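Long-range contacts in putative citrate lyase, alfa subunit (Streptococcus mutans, PDB 2HJ0), which is of unproven function but belongs to the citrate lyase alpha-subunit (CitF) family, whose chain folds around two mixed, mostly parallel beta sheets flanked by helices: residues Leu255-Ala260 against Val442-Ile447; Ala261-Thr265 against Val287-Met291; Leu367-Ser373 against Ala407-Ile413; Gly435-Val440 against Asn450-Leu456; Arg292-Ile296 against Leu316-Leu321. All coordinates share one frame; numbering follows the deposited sequence.

Contact 1: Leu255-Ala260 against Val442-Ile447; sequences LIAEYA and VTEVGI
Val442 and Tyr259 meet where helix 251-265 packs against a beta hairpin, formed by the antiparallel strands 440-442 and 447-449 and the turn between them. The tight part lies at the strand end. Val442 turns its CG1 methyl anti to the backbone N (chi1 -177°), which carries it against the helix, 3.6 Å from Tyr259 CB and close to Ile256 O. Ile447 closes the same spot from the second strand, its CD1 standing 3.9 Å from Tyr259 CB. Ile256 runs beside Glu444, pointing the same way, with its CG1 3.6 Å from Glu444 N, and beneath this buried patch Ile413 of the next strand touches Ile256, Ala260 and Val442.

Toward the tip of the turn the contact is partly open to solvent. There Leu255 crosses Glu444 at about a right angle, CD2 against CB at 4.0 Å, while the carboxylate is directed elsewhere: Glu444 OE2 is hydrogen-bonded to Leu416 N. The turn holds its own shape through an ST turn, Thr443 OG1 accepting from Val445 N and donating to Gly446 O. The carbonyl oxygens of Thr443 and Glu444 lie at the edge of the Tyr259 ring, with CD2 3.5 Å from Thr443 O.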
# COMPACT_ATOMS: atom_id res chain seq x y z
N LEU A 255 12.63 33.54 -22.05
CA LEU A 255 13.83 33.27 -22.81
C LEU A 255 14.56 32.12 -22.13
O LEU A 255 15.04 31.20 -22.77
CB LEU A 255 14.73 34.49 -22.84
CG LEU A 255 15.98 34.43 -23.73
CD1 LEU A 255 15.58 34.71 -25.15
CD2 LEU A 255 16.99 35.47 -23.27
N ILE A 256 14.64 32.20 -20.80
CA ILE A 256 15.31 31.17 -20.03
C ILE A 256 14.58 29.86 -20.26
O ILE A 256 15.21 28.82 -20.51
CB ILE A 256 15.35 31.52 -18.52
CG1 ILE A 256 16.18 32.79 -18.31
CG2 ILE A 256 15.96 30.38 -17.72
CD1 ILE A 256 16.23 33.29 -16.90
N ALA A 257 13.25 29.89 -20.20
CA ALA A 257 12.46 28.69 -20.43
C ALA A 257 12.77 28.12 -21.80
O ALA A 257 13.04 26.93 -21.93
CB ALA A 257 10.98 29.01 -20.34
N GLU A 258 12.75 28.98 -22.82
CA GLU A 258 13.01 28.53 -24.18
C GLU A 258 14.39 27.91 -24.34
O GLU A 258 14.52 26.88 -25.00
CB GLU A 258 12.82 29.67 -25.19
CG GLU A 258 13.14 29.25 -26.61
CD GLU A 258 12.40 30.04 -27.68
OE1 GLU A 258 12.41 31.30 -27.62
OE2 GLU A 258 11.82 29.40 -28.60
N TYR A 259 15.41 28.54 -23.76
CA TYR A 259 16.75 27.99 -23.85
C TYR A 259 16.74 26.61 -23.17
O TYR A 259 17.35 25.66 -23.67
CB TYR A 259 17.78 28.90 -23.16
CG TYR A 259 18.29 30.07 -23.99
CD1 TYR A 259 18.37 30.00 -25.38
CD2 TYR A 259 18.76 31.24 -23.37
CE1 TYR A 259 18.90 31.06 -26.13
CE2 TYR A 259 19.29 32.29 -24.11
CZ TYR A 259 19.36 32.20 -25.48
OH TYR A 259 19.87 33.27 -26.20
N ALA A 260 16.05 26.51 -22.04
CA ALA A 260 15.96 25.24 -21.32
C ALA A 260 15.36 24.14 -22.19
O ALA A 260 15.88 23.02 -22.25
CB ALA A 260 15.14 25.42 -20.05
N VAL A 442 21.02 26.93 -17.00
CA VAL A 442 20.46 27.80 -18.03
C VAL A 442 20.11 29.19 -17.48
O VAL A 442 19.44 29.30 -16.45
CB VAL A 442 19.19 27.17 -18.65
CG1 VAL A 442 18.66 28.04 -19.78
CG2 VAL A 442 19.50 25.77 -19.16
N THR A 443 20.57 30.23 -18.16
CA THR A 443 20.31 31.62 -17.77
C THR A 443 19.83 32.40 -18.99
O THR A 443 19.63 31.82 -20.06
CB THR A 443 21.58 32.30 -17.25
OG1 THR A 443 22.50 32.48 -18.34
CG2 THR A 443 22.23 31.45 -16.18
N GLU A 444 19.64 33.71 -18.86
CA GLU A 444 19.18 34.48 -20.02
C GLU A 444 20.36 34.86 -20.92
O GLU A 444 20.18 35.39 -22.01
CB GLU A 444 18.40 35.72 -19.58
CG GLU A 444 19.21 36.87 -19.01
CD GLU A 444 19.64 36.67 -17.55
OE1 GLU A 444 19.95 37.68 -16.89
OE2 GLU A 444 19.68 35.52 -17.07
N VAL A 445 21.55 34.55 -20.44
CA VAL A 445 22.77 34.85 -21.17
C VAL A 445 23.31 33.61 -21.87
O VAL A 445 24.19 33.70 -22.73
CB VAL A 445 23.82 35.40 -20.20
CG1 VAL A 445 25.08 35.78 -20.94
CG2 VAL A 445 23.24 36.61 -19.49
N GLY A 446 22.76 32.46 -21.52
CA GLY A 446 23.21 31.23 -22.14
C GLY A 446 23.20 30.02 -21.23
O GLY A 446 22.66 30.05 -20.13
N ILE A 447 23.84 28.97 -21.72
CA ILE A 447 23.95 27.68 -21.04
C ILE A 447 25.35 27.43 -20.49
O ILE A 447 26.34 27.82 -21.11
CB ILE A 447 23.57 26.56 -22.05
CG1 ILE A 447 22.11 26.19 -21.86
CG2 ILE A 447 24.49 25.36 -21.92
CD1 ILE A 447 21.19 27.35 -22.05

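Contact 2: Ala261-Thr265 against Val287-Met291; sequences AKVIT and VTRFM
Two consecutive helices of an alpha/beta fold lie here against the same face of a mostly parallel sheet, and Ala261 of helix 251-265 meets Val287 and Phe290 of helix 282-297 where they touch. The segment axes approach to 9.4 Å and their N-to-C directions differ by 49°, so the two segments cross at a clear angle. A small residue sits at the point where the backbones come nearest. The methyl CB of Ala261 rests 3.7 Å from Phe290 CB and 3.8 Å from Val287 CG2. Phe290 takes part through its CB alone, and its ring leads away from Ala261; Arg289 CD lies over one face of it. Val287 CG2 is anti to the backbone N and consequently reaches the Ala261 backbone, 3.5 Å from its N.

One turn further on, Ile264 and the selenomethionine Met291 cross at about a right angle. Their ends meet, Ile264 CD1 with Met291 CE at 3.5 Å, the Met291 chain being bent at chi3 (-65°) to bring CE round. Thr265 adds a peripheral touch with its CG2, and its polar end is turned back into its own helix: Thr265 OG1 donates to Ala261 O at 2.8 Å, an oxygen that also accepts from Thr265 N. Below the pair lie strands 369-372 and 409-413. Ile264 packs on Ile369, Val371 and Leu411, and Val287 on Val371, while Thr278, just after strand 275-277, touches Val287 and Met291.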
# COMPACT_ATOMS: atom_id res chain seq x y z
N ALA A 261 14.26 24.45 -22.87
CA ALA A 261 13.60 23.47 -23.73
C ALA A 261 14.51 23.03 -24.88
O ALA A 261 14.48 21.86 -25.27
CB ALA A 261 12.31 24.04 -24.27
N LYS A 262 15.30 23.96 -25.43
CA LYS A 262 16.21 23.62 -26.53
C LYS A 262 17.27 22.65 -26.04
O LYS A 262 17.72 21.79 -26.80
CB LYS A 262 16.88 24.87 -27.11
CG LYS A 262 15.98 25.71 -28.01
CD LYS A 262 16.65 27.06 -28.38
CE LYS A 262 15.72 28.01 -29.15
NZ LYS A 262 16.34 29.36 -29.33
N VAL A 263 17.66 22.78 -24.78
CA VAL A 263 18.66 21.88 -24.25
C VAL A 263 18.06 20.47 -24.15
O VAL A 263 18.70 19.50 -24.54
CB VAL A 263 19.17 22.35 -22.88
CG1 VAL A 263 20.17 21.36 -22.32
CG2 VAL A 263 19.80 23.72 -23.01
N ILE A 264 16.82 20.39 -23.67
CA ILE A 264 16.12 19.11 -23.53
C ILE A 264 15.83 18.48 -24.88
O ILE A 264 16.17 17.31 -25.12
CB ILE A 264 14.76 19.30 -22.78
CG1 ILE A 264 15.00 19.80 -21.35
CG2 ILE A 264 13.98 17.99 -22.71
CD1 ILE A 264 13.77 20.33 -20.68
N THR A 265 15.20 19.23 -25.78
CA THR A 265 14.89 18.71 -27.10
C THR A 265 16.12 18.45 -27.97
O THR A 265 15.99 17.90 -29.04
CB THR A 265 13.96 19.64 -27.85
OG1 THR A 265 14.56 20.94 -27.95
CG2 THR A 265 12.64 19.75 -27.12
N VAL A 287 8.91 26.22 -19.37
CA VAL A 287 9.67 25.39 -20.28
C VAL A 287 8.76 24.37 -20.98
O VAL A 287 9.03 24.00 -22.12
CB VAL A 287 10.81 24.66 -19.52
CG1 VAL A 287 10.22 23.66 -18.54
CG2 VAL A 287 11.73 23.97 -20.50
N THR A 288 7.69 23.94 -20.32
CA THR A 288 6.79 22.95 -20.93
C THR A 288 6.09 23.48 -22.18
O THR A 288 5.76 22.71 -23.08
CB THR A 288 5.70 22.45 -19.94
OG1 THR A 288 4.77 23.51 -19.67
CG2 THR A 288 6.30 21.99 -18.66
N ARG A 289 5.85 24.79 -22.25
CA ARG A 289 5.20 25.38 -23.41
C ARG A 289 6.04 25.16 -24.66
O ARG A 289 5.55 24.62 -25.66
CB ARG A 289 4.99 26.89 -23.22
CG ARG A 289 4.61 27.61 -24.50
CD ARG A 289 4.74 29.12 -24.38
NE ARG A 289 3.70 29.72 -23.55
CZ ARG A 289 3.71 30.99 -23.15
NH1 ARG A 289 4.72 31.77 -23.50
NH2 ARG A 289 2.72 31.47 -22.41
N PHE A 290 7.30 25.56 -24.60
CA PHE A 290 8.20 25.41 -25.74
C PHE A 290 8.47 23.95 -26.03
O PHE A 290 8.60 23.55 -27.18
CB PHE A 290 9.52 26.15 -25.48
CG PHE A 290 9.34 27.60 -25.17
CD1 PHE A 290 8.98 28.00 -23.89
CD2 PHE A 290 9.45 28.56 -26.17
CE1 PHE A 290 8.72 29.34 -23.61
CE2 PHE A 290 9.20 29.90 -25.90
CZ PHE A 290 8.84 30.29 -24.62
N MSE A 291 8.53 23.16 -24.97
CA MSE A 291 8.78 21.74 -25.10
C MSE A 291 7.65 21.08 -25.90
O MSE A 291 7.91 20.33 -26.85
CB MSE A 291 8.88 21.11 -23.71
CG MSE A 291 9.97 20.07 -23.57
SE MSE A 291 9.86 19.19 -21.86
CE MSE A 291 10.26 20.71 -20.73

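Contact 3: Leu367-Ser373 against Ala407-Ile413; sequences LDICVLS and AKMSLVI
Lys408 leans along Asp368, the two side chains side by side and pointing the same way. Its CB lies beside Asp368 O and its CG 3.6 Å from Asp368 CA; bends at chi2 and chi4 then curl the chain back, so that CE comes to 4.0 Å from Asp368 OD1 and the terminal NZ forms a rather long salt bridge with OD1 at 3.5 Å. Beyond this polar end the segments become neighbouring parallel strands, 369-372 and 409-413. Leu411 N bonds to Cys370 O at 2.9 Å, Leu372 N to Leu411 O and Ile413 N to Leu372 O, whereas the bonds of Met409 N and Cys370 N, nearer Lys408, are weak.

The connection between the strands includes helix 400-406, making a beta-alpha-beta crossover in the sheet. That helix covers the face bearing Cys370 and Leu372, where Thr403 touches both. Cys370 SG, held between backbone N and carbonyl carbon (chi1 67°), reaches 3.7 Å to Ala407 CB; it also lies near Ser410 OG, which is itself bonded to Ala404 O. Ile369, Val371, Met409 and Leu411 occupy the other face, toward helix 251-265. There the selenomethionine Met409 places CE beside Ile369 CG1, Ile369 CD1 is 4.2 Å from Leu411 CD1, and Val371 CG1 approaches Ile413 CD1 to 3.8 Å.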
# COMPACT_ATOMS: atom_id res chain seq x y z
N LEU A 367 13.60 8.82 -14.37
CA LEU A 367 13.45 10.15 -14.93
C LEU A 367 14.61 10.50 -15.88
O LEU A 367 15.77 10.40 -15.49
CB LEU A 367 13.36 11.13 -13.77
CG LEU A 367 12.94 12.56 -14.05
CD1 LEU A 367 11.57 12.61 -14.74
CD2 LEU A 367 12.90 13.31 -12.72
N ASP A 368 14.31 10.92 -17.11
CA ASP A 368 15.37 11.29 -18.05
C ASP A 368 15.85 12.72 -17.85
O ASP A 368 17.04 13.01 -18.02
CB ASP A 368 14.93 11.13 -19.51
CG ASP A 368 14.64 9.70 -19.90
OD1 ASP A 368 15.41 8.79 -19.49
OD2 ASP A 368 13.64 9.48 -20.63
N ILE A 369 14.95 13.63 -17.51
CA ILE A 369 15.38 15.01 -17.32
C ILE A 369 14.49 15.77 -16.34
O ILE A 369 13.29 15.51 -16.24
CB ILE A 369 15.46 15.73 -18.70
CG1 ILE A 369 16.27 17.01 -18.56
CG2 ILE A 369 14.07 16.06 -19.23
CD1 ILE A 369 15.46 18.18 -18.03
N CYS A 370 15.09 16.68 -15.60
CA CYS A 370 14.35 17.50 -14.66
C CYS A 370 14.80 18.95 -14.81
O CYS A 370 15.97 19.24 -15.11
CB CYS A 370 14.56 17.01 -13.22
SG CYS A 370 16.26 17.21 -12.55
N VAL A 371 13.86 19.87 -14.60
CA VAL A 371 14.10 21.30 -14.70
C VAL A 371 13.89 21.89 -13.30
O VAL A 371 12.78 21.92 -12.80
CB VAL A 371 13.12 21.94 -15.70
CG1 VAL A 371 13.45 23.41 -15.90
CG2 VAL A 371 13.19 21.19 -17.04
N LEU A 372 14.98 22.35 -12.69
CA LEU A 372 14.93 22.91 -11.34
C LEU A 372 15.30 24.39 -11.29
O LEU A 372 15.92 24.91 -12.22
CB LEU A 372 15.90 22.15 -10.45
CG LEU A 372 15.67 20.64 -10.49
CD1 LEU A 372 16.82 19.91 -9.84
CD2 LEU A 372 14.36 20.35 -9.81
N SER A 373 14.94 25.06 -10.20
CA SER A 373 15.28 26.47 -10.06
C SER A 373 16.30 26.61 -8.95
O SER A 373 16.73 25.60 -8.39
CB SER A 373 14.03 27.30 -9.74
OG SER A 373 13.33 26.71 -8.67
N ALA A 407 17.87 11.94 -12.03
CA ALA A 407 17.72 12.31 -13.43
C ALA A 407 18.98 12.08 -14.27
O ALA A 407 20.10 12.26 -13.79
CB ALA A 407 17.29 13.77 -13.52
N LYS A 408 18.78 11.67 -15.52
CA LYS A 408 19.88 11.42 -16.43
C LYS A 408 20.54 12.75 -16.70
O LYS A 408 21.74 12.84 -16.86
CB LYS A 408 19.37 10.90 -17.77
CG LYS A 408 18.58 9.61 -17.74
CD LYS A 408 19.44 8.41 -17.44
CE LYS A 408 18.70 7.14 -17.82
NZ LYS A 408 17.38 7.03 -17.13
N MSE A 409 19.72 13.79 -16.78
CA MSE A 409 20.26 15.12 -17.03
C MSE A 409 19.50 16.18 -16.24
O MSE A 409 18.32 16.43 -16.47
CB MSE A 409 20.19 15.44 -18.52
CG MSE A 409 20.68 16.83 -18.87
SE MSE A 409 20.60 17.10 -20.79
CE MSE A 409 18.71 17.40 -20.97
N SER A 410 20.22 16.80 -15.31
CA SER A 410 19.66 17.83 -14.45
C SER A 410 19.87 19.24 -14.97
O SER A 410 21.00 19.65 -15.24
CB SER A 410 20.26 17.72 -13.05
OG SER A 410 19.68 16.65 -12.34
N LEU A 411 18.78 19.98 -15.11
CA LEU A 411 18.86 21.36 -15.56
C LEU A 411 18.50 22.29 -14.42
O LEU A 411 17.49 22.10 -13.75
CB LEU A 411 17.90 21.62 -16.72
CG LEU A 411 18.52 21.65 -18.10
CD1 LEU A 411 19.07 20.26 -18.41
CD2 LEU A 411 17.49 22.07 -19.14
N VAL A 412 19.34 23.28 -14.18
CA VAL A 412 19.07 24.26 -13.14
C VAL A 412 18.99 25.61 -13.87
O VAL A 412 20.01 26.19 -14.26
CB VAL A 412 20.19 24.30 -12.06
CG1 VAL A 412 19.97 25.46 -11.10
CG2 VAL A 412 20.21 22.99 -11.27
N ILE A 413 17.77 26.08 -14.08
CA ILE A 413 17.59 27.35 -14.75
C ILE A 413 17.22 28.44 -13.77
O ILE A 413 16.52 28.20 -12.80
CB ILE A 413 16.49 27.26 -15.85
CG1 ILE A 413 15.11 27.14 -15.21
CG2 ILE A 413 16.74 26.05 -16.73
CD1 ILE A 413 14.00 27.18 -16.22

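Contact 4: Gly435-Val440 against Asn450-Leu456; sequences GTSVDV and NPNRPDL
Arg453 meets Asp439 in an unusual way: NH1 descends on OD1 from above the carboxylate, 72° out of its plane, and the two flat groups stand almost perpendicular (89°). The bond is nevertheless a salt bridge, Arg453 NH1 to Asp439 OD1 at 2.7 Å. Bends at chi2 and chi3 fold the arginine over, so that the same guanidinium grips Asp455 side-on, NE to OD2 at 3.1 Å and NH2 to OD1 at 3.3 Å. This second pairing is flatter and uses the syn lone pairs of both oxygens. Leu456 CD2 lies over the centre of one guanidinium face.

Next to this network, Asn450 begins a type I beta turn that leads to Arg453 at the N-cap of helix 454-459. Asn450 N donates to Asp439 O at 2.8 Å, while ND2 reaches Val438 O at 2.9 Å; backbone and side chain together hold the turn to the loop entering strand 440-442. Apolar packing is slight, with Val440 CG2 at 4.2 Å from Leu456 CD2.

Asp439 OD2 is bonded to Ser410 N of the neighbouring strand, and Arg453 also donates from NH1 to Lys408 O and from NH2 to Tyr269 OH. A single guanidinium therefore ties the start of strand 409-413, the loop before strand 440-442 and the start of helix 454-459 together, and its place between two carboxylates probably helps keep both ionised.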
# COMPACT_ATOMS: atom_id res chain seq x y z
N GLY A 435 27.04 20.15 -6.77
CA GLY A 435 27.26 20.40 -8.18
C GLY A 435 27.38 19.13 -8.99
O GLY A 435 26.99 19.07 -10.16
N THR A 436 27.92 18.11 -8.36
CA THR A 436 28.06 16.83 -9.03
C THR A 436 26.72 16.25 -9.52
O THR A 436 26.71 15.27 -10.24
CB THR A 436 28.69 15.82 -8.10
OG1 THR A 436 28.02 15.87 -6.85
CG2 THR A 436 30.15 16.15 -7.91
N SER A 437 25.61 16.88 -9.11
CA SER A 437 24.27 16.45 -9.51
C SER A 437 23.67 17.41 -10.54
O SER A 437 22.63 17.14 -11.13
CB SER A 437 23.32 16.38 -8.30
OG SER A 437 23.50 15.21 -7.55
N VAL A 438 24.33 18.55 -10.72
CA VAL A 438 23.85 19.54 -11.66
C VAL A 438 24.61 19.37 -12.96
O VAL A 438 25.84 19.46 -12.99
CB VAL A 438 24.05 20.96 -11.11
CG1 VAL A 438 23.50 21.98 -12.08
CG2 VAL A 438 23.36 21.07 -9.75
N ASP A 439 23.88 19.09 -14.03
CA ASP A 439 24.48 18.86 -15.34
C ASP A 439 24.56 20.10 -16.21
O ASP A 439 25.61 20.41 -16.78
CB ASP A 439 23.72 17.77 -16.07
CG ASP A 439 23.76 16.45 -15.34
OD1 ASP A 439 24.89 15.96 -15.10
OD2 ASP A 439 22.69 15.89 -15.00
N VAL A 440 23.44 20.80 -16.34
CA VAL A 440 23.39 21.99 -17.17
C VAL A 440 22.68 23.12 -16.48
O VAL A 440 21.61 22.94 -15.90
CB VAL A 440 22.66 21.71 -18.50
CG1 VAL A 440 22.73 22.95 -19.39
CG2 VAL A 440 23.25 20.49 -19.19
N ASN A 450 28.18 21.51 -17.06
CA ASN A 450 29.12 21.04 -16.06
C ASN A 450 30.19 20.21 -16.73
O ASN A 450 29.89 19.19 -17.33
CB ASN A 450 28.42 20.18 -15.01
CG ASN A 450 29.28 19.96 -13.77
OD1 ASN A 450 30.48 19.71 -13.87
ND2 ASN A 450 28.67 20.05 -12.59
N PRO A 451 31.46 20.61 -16.62
CA PRO A 451 32.57 19.87 -17.23
C PRO A 451 32.61 18.42 -16.76
O PRO A 451 33.31 17.58 -17.33
CB PRO A 451 33.79 20.66 -16.79
CG PRO A 451 33.38 21.20 -15.46
CD PRO A 451 31.98 21.69 -15.76
N ASN A 452 31.84 18.15 -15.72
CA ASN A 452 31.77 16.82 -15.16
C ASN A 452 30.98 15.94 -16.12
O ASN A 452 30.92 14.72 -15.96
CB ASN A 452 31.09 16.88 -13.80
CG ASN A 452 31.37 15.66 -12.97
OD1 ASN A 452 32.53 15.36 -12.66
ND2 ASN A 452 30.31 14.95 -12.59
N ARG A 453 30.37 16.57 -17.11
CA ARG A 453 29.59 15.85 -18.11
C ARG A 453 30.20 16.06 -19.50
O ARG A 453 29.61 16.72 -20.36
CB ARG A 453 28.13 16.33 -18.13
CG ARG A 453 27.30 15.96 -16.92
CD ARG A 453 27.21 14.46 -16.75
NE ARG A 453 26.54 13.80 -17.87
CZ ARG A 453 25.22 13.62 -17.96
NH1 ARG A 453 24.42 14.06 -16.99
NH2 ARG A 453 24.72 12.99 -19.03
N PRO A 454 31.39 15.50 -19.73
CA PRO A 454 32.04 15.66 -21.04
C PRO A 454 31.20 15.11 -22.19
O PRO A 454 31.31 15.56 -23.33
CB PRO A 454 33.36 14.92 -20.86
CG PRO A 454 33.00 13.84 -19.91
CD PRO A 454 32.16 14.57 -18.89
N ASP A 455 30.34 14.13 -21.90
CA ASP A 455 29.52 13.57 -22.96
C ASP A 455 28.48 14.60 -23.42
O ASP A 455 28.00 14.54 -24.56
CB ASP A 455 28.80 12.32 -22.48
CG ASP A 455 27.79 12.62 -21.40
OD1 ASP A 455 26.70 12.01 -21.42
OD2 ASP A 455 28.08 13.46 -20.53
N LEU A 456 28.13 15.54 -22.55
CA LEU A 456 27.13 16.54 -22.89
C LEU A 456 27.76 17.72 -23.63
O LEU A 456 27.15 18.30 -24.54
CB LEU A 456 26.39 17.01 -21.63
CG LEU A 456 25.03 16.35 -21.37
CD1 LEU A 456 25.10 14.87 -21.63
CD2 LEU A 456 24.59 16.63 -19.95

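Contact 5: Arg292-Ile296 against Leu316-Leu321; sequences REQMI and LLEEGL
A partly buried helix-to-helix-end contact in the helical layer beside strands 302-305 and 322-327 joins Arg292, in the C-terminal half of helix 282-297, to Leu316, Glu319 and Leu321, where helix 311-318 ends. Arg292 carries much of it with both its aliphatic and its charged parts. Its CG, anti to the backbone N (chi1 -173°), is directed between two leucine methyls, Leu321 CD2 at 3.4 Å and Leu316 CD2 at 3.5 Å. The chain then bends at chi3 and carries the guanidinium toward Glu319, whose side chain is extended beyond CG. NH1 forms a salt bridge with Glu319 OE2 at 2.7 Å, but the groups are poorly aligned: their planes are 58° apart and NH1 lies out of the carboxylate plane, while Glu319 OE1 stands over one guanidinium face. This pairing lies toward solvent.

Leu321 is the apolar centre. Its CD2 also meets Ile296 CG1 at 4.0 Å and Met295 CB at 4.1 Å, while Met295 CE, the methyl of the selenomethionine, lies near Leu321 O. The chain is brought into this position by the helix end, where Gly320 takes a positive phi (71°) and Leu321 N bonds back to Leu316 O at 3.0 Å.

Around it, Met295 rests on Phe274 and Ile300, and Leu316 on Val322 of strand 322-327. Leu321 shares a backbone bond with Ala302. The contact thus joins helices 282-297 and 311-318 next to strands 302-305 and 322-327.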
# COMPACT_ATOMS: atom_id res chain seq x y z
N ARG A 292 6.41 21.38 -25.51
CA ARG A 292 5.21 20.86 -26.18
C ARG A 292 5.28 21.14 -27.69
O ARG A 292 5.11 20.24 -28.51
CB ARG A 292 3.94 21.49 -25.59
CG ARG A 292 2.63 20.89 -26.11
CD ARG A 292 1.40 21.51 -25.47
NE ARG A 292 0.98 22.72 -26.16
CZ ARG A 292 0.11 22.75 -27.17
NH1 ARG A 292 -0.45 21.63 -27.60
NH2 ARG A 292 -0.18 23.90 -27.77
N GLU A 293 5.53 22.40 -28.03
CA GLU A 293 5.64 22.84 -29.41
C GLU A 293 6.61 21.94 -30.18
O GLU A 293 6.30 21.45 -31.25
CB GLU A 293 6.12 24.29 -29.45
CG GLU A 293 6.00 24.97 -30.81
CD GLU A 293 6.74 26.31 -30.86
OE1 GLU A 293 6.45 27.18 -30.00
OE2 GLU A 293 7.60 26.49 -31.76
N GLN A 294 7.79 21.73 -29.61
CA GLN A 294 8.78 20.88 -30.26
C GLN A 294 8.33 19.44 -30.33
O GLN A 294 8.66 18.73 -31.27
CB GLN A 294 10.12 20.96 -29.53
CG GLN A 294 11.14 21.87 -30.20
CD GLN A 294 11.79 21.23 -31.40
OE1 GLN A 294 11.12 20.76 -32.32
NE2 GLN A 294 13.12 21.20 -31.40
N MSE A 295 7.59 19.00 -29.32
CA MSE A 295 7.11 17.63 -29.32
C MSE A 295 6.04 17.45 -30.38
O MSE A 295 5.87 16.36 -30.91
CB MSE A 295 6.52 17.26 -27.96
CG MSE A 295 7.55 17.13 -26.85
SE MSE A 295 6.71 17.00 -25.09
CE MSE A 295 6.13 15.14 -25.21
N ILE A 296 5.32 18.53 -30.67
CA ILE A 296 4.28 18.49 -31.69
C ILE A 296 4.93 18.52 -33.08
O ILE A 296 4.55 17.73 -33.93
CB ILE A 296 3.29 19.67 -31.51
CG1 ILE A 296 2.49 19.48 -30.23
CG2 ILE A 296 2.34 19.72 -32.68
CD1 ILE A 296 1.56 20.62 -29.90
N LEU A 316 -1.08 18.37 -21.08
CA LEU A 316 -0.34 17.44 -21.92
C LEU A 316 -0.87 16.02 -21.91
O LEU A 316 -0.82 15.31 -22.92
CB LEU A 316 1.13 17.42 -21.53
CG LEU A 316 1.98 18.65 -21.87
CD1 LEU A 316 3.36 18.48 -21.22
CD2 LEU A 316 2.12 18.81 -23.38
N LEU A 317 -1.36 15.58 -20.76
CA LEU A 317 -1.89 14.22 -20.63
C LEU A 317 -3.17 14.08 -21.47
O LEU A 317 -3.47 12.99 -21.97
CB LEU A 317 -2.20 13.90 -19.16
CG LEU A 317 -2.78 12.50 -18.95
CD1 LEU A 317 -1.64 11.48 -18.95
CD2 LEU A 317 -3.56 12.42 -17.65
N GLU A 318 -3.91 15.17 -21.62
CA GLU A 318 -5.14 15.13 -22.39
C GLU A 318 -4.86 15.24 -23.89
O GLU A 318 -5.53 14.60 -24.69
CB GLU A 318 -6.10 16.23 -21.91
CG GLU A 318 -6.24 16.25 -20.39
CD GLU A 318 -7.68 16.32 -19.88
OE1 GLU A 318 -7.88 16.23 -18.64
OE2 GLU A 318 -8.61 16.45 -20.72
N GLU A 319 -3.87 16.04 -24.27
CA GLU A 319 -3.53 16.20 -25.68
C GLU A 319 -2.83 14.94 -26.20
O GLU A 319 -2.41 14.87 -27.35
CB GLU A 319 -2.60 17.41 -25.86
CG GLU A 319 -3.25 18.74 -25.53
CD GLU A 319 -2.30 19.93 -25.66
OE1 GLU A 319 -2.79 21.09 -25.56
OE2 GLU A 319 -1.07 19.72 -25.84
N GLY A 320 -2.69 13.95 -25.33
CA GLY A 320 -2.03 12.72 -25.72
C GLY A 320 -0.53 12.86 -25.94
O GLY A 320 0.07 12.03 -26.61
N LEU A 321 0.09 13.90 -25.37
CA LEU A 321 1.52 14.08 -25.53
C LEU A 321 2.35 13.35 -24.48
O LEU A 321 3.55 13.11 -24.66
CB LEU A 321 1.88 15.56 -25.52
CG LEU A 321 2.02 16.18 -26.91
CD1 LEU A 321 0.68 16.21 -27.62
CD2 LEU A 321 2.57 17.60 -26.74

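In the fold
All five contacts are linked by touches around the sheet that holds strands 369-372, 409-413 and 440-442, contact 5 through contact 2. Contact 3 lies within that sheet, and contacts 1 and 2, whose centres are about 10 Å apart, share helix 251-265 above one face. Contact 2 touches contact 3 through Ile264, with centres about 12 Å apart. Contact 4 continues the sheet from contact 3, their centres about 11 Å apart, through Val412 N bonded to Val440 O. Contact 5 extends the layer outward along the second helix of contact 2, the centres of the two contacts being about 12 Å apart. The nearest atoms of contacts 4 and 5 are about 15 Å apart.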